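Local coordinates for protein titin (Homo sapiens, PDB 2A38) that forms the N-terminal pair of immunoglobulin domains, Z1 and Z2, of a giant structural protein of muscle, at residues A[177-181]-A[182-186]. Sequence-based numbering, arbitrary orientation.
Sequences NATNS and VGRAT
Strands 177-180 and 183-186 run antiparallel, their axes approaching to 4.8 Å, joined by a type I turn from N180 to G183; the ladder pairs A178 with A185 and N180 with G183 by hydrogen bonds, with N177-T186 and T179-R184 as the non-hydrogen-bonded pairs. This is the tip of the F-G beta hairpin of the second I-set immunoglobulin domain. A178 N to A185 O (2.9 Å) is almost straight, at 174°, whereas in the bond that closes the turn G183 N lies above the N180 carbonyl plane and not on a lone pair. The N180 side chain folds back over this turn: with CG between its own N and carbonyl carbon (chi1 72°), N180 OD1 takes weak, bent bonds from V182 N and G183 N, both 3.0 Å. Its ND2 is held by the carbonyls of A102 and P131, fixing the rotation of the amide and tying the hairpin to the start of strand 102-106 and to the loop that holds P131, ahead of strand 134-139. V182 CG2 lies 3.2 Å from N180 OD1. The methyls of A178 and A185 lie on the same face as N180 and pack on F106. The other face carries the pairs T179-R184 and N177-T186, with the N177 amide reaching diagonally to R184. R184 CG, anti to its backbone N, lies 3.5 Å from T179 CG2. The chain bends at chi3, and the guanidinium plane stands 84° from the N177 amide. N177 OD1 sits 3.2 Å from R184 CD, against the methylene, while N177 ND2 is only 3.0 Å from T186 CG2, a tight contact with a methyl.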
loop_
_atom_site.group_PDB
_atom_site.type_symbol
_atom_site.label_atom_id
_atom_site.label_comp_id
_atom_site.label_asym_id
_atom_site.label_seq_id
_atom_site.Cartn_x
_atom_site.Cartn_y
_atom_site.Cartn_z
ATOM N N ASN A 177 -22.525 2.078 -3.598
ATOM C CA ASN A 177 -22.145 1.193 -2.519
ATOM C C ASN A 177 -20.778 0.595 -2.833
ATOM O O ASN A 177 -20.572 0.063 -3.927
ATOM C CB ASN A 177 -23.175 0.085 -2.412
ATOM C CG ASN A 177 -23.444 -0.295 -1.008
ATOM O OD1 ASN A 177 -22.695 -1.061 -0.406
ATOM N ND2 ASN A 177 -24.513 0.257 -0.448
ATOM N N ALA A 178 -19.849 0.686 -1.888
ATOM C CA ALA A 178 -18.507 0.136 -2.087
ATOM C C ALA A 178 -18.192 -0.844 -0.969
ATOM O O ALA A 178 -18.329 -0.515 0.199
ATOM C CB ALA A 178 -17.475 1.261 -2.118
ATOM N N THR A 179 -17.762 -2.047 -1.320
ATOM C CA THR A 179 -17.456 -3.050 -0.305
ATOM C C THR A 179 -16.137 -3.781 -0.529
ATOM O O THR A 179 -15.672 -3.917 -1.653
ATOM C CB THR A 179 -18.535 -4.174 -0.260
ATOM O OG1 THR A 179 -18.465 -4.942 -1.468
ATOM C CG2 THR A 179 -19.942 -3.602 -0.123
ATOM N N ASN A 180 -15.533 -4.238 0.558
ATOM C CA ASN A 180 -14.343 -5.069 0.464
ATOM C C ASN A 180 -14.379 -5.926 1.719
ATOM O O ASN A 180 -15.312 -5.802 2.517
ATOM C CB ASN A 180 -13.039 -4.262 0.279
ATOM C CG ASN A 180 -12.601 -3.518 1.510
ATOM O OD1 ASN A 180 -13.252 -3.549 2.543
ATOM N ND2 ASN A 180 -11.470 -2.836 1.397
ATOM N N SER A 181 -13.415 -6.821 1.880
ATOM C CA SER A 181 -13.410 -7.728 3.025
ATOM C C SER A 181 -13.461 -7.057 4.392
ATOM O O SER A 181 -13.951 -7.648 5.357
ATOM C CB SER A 181 -12.183 -8.644 2.962
ATOM O OG SER A 181 -10.985 -7.889 3.079
ATOM N N VAL A 182 -12.956 -5.835 4.495
ATOM C CA VAL A 182 -12.961 -5.171 5.784
ATOM C C VAL A 182 -14.074 -4.175 6.047
ATOM O O VAL A 182 -14.188 -3.674 7.162
ATOM C CB VAL A 182 -11.607 -4.484 6.072
ATOM C CG1 VAL A 182 -10.588 -5.541 6.421
ATOM C CG2 VAL A 182 -11.138 -3.691 4.874
ATOM N N GLY A 183 -14.904 -3.884 5.053
ATOM C CA GLY A 183 -15.973 -2.944 5.307
ATOM C C GLY A 183 -16.828 -2.543 4.126
ATOM O O GLY A 183 -16.613 -2.971 2.994
ATOM N N ARG A 184 -17.818 -1.708 4.417
ATOM C CA ARG A 184 -18.731 -1.203 3.412
ATOM C C ARG A 184 -18.960 0.279 3.658
ATOM O O ARG A 184 -19.081 0.720 4.794
ATOM C CB ARG A 184 -20.075 -1.928 3.480
ATOM C CG ARG A 184 -21.048 -1.499 2.381
ATOM C CD ARG A 184 -22.441 -2.020 2.662
ATOM N NE ARG A 184 -22.949 -1.454 3.904
ATOM C CZ ARG A 184 -23.944 -1.980 4.607
ATOM N NH1 ARG A 184 -24.530 -3.097 4.189
ATOM N NH2 ARG A 184 -24.360 -1.390 5.725
ATOM N N ALA A 185 -19.009 1.038 2.575
ATOM C CA ALA A 185 -19.239 2.467 2.637
ATOM C C ALA A 185 -20.303 2.789 1.592
ATOM O O ALA A 185 -20.375 2.127 0.554
ATOM C CB ALA A 185 -17.954 3.204 2.316
ATOM N N THR A 186 -21.134 3.793 1.859
ATOM C CA THR A 186 -22.152 4.182 0.896
ATOM C C THR A 186 -22.189 5.694 0.766
ATOM O O THR A 186 -21.896 6.416 1.711
ATOM C CB THR A 186 -23.557 3.666 1.286
ATOM O OG1 THR A 186 -24.024 4.369 2.445
ATOM C CG2 THR A 186 -23.511 2.175 1.587
#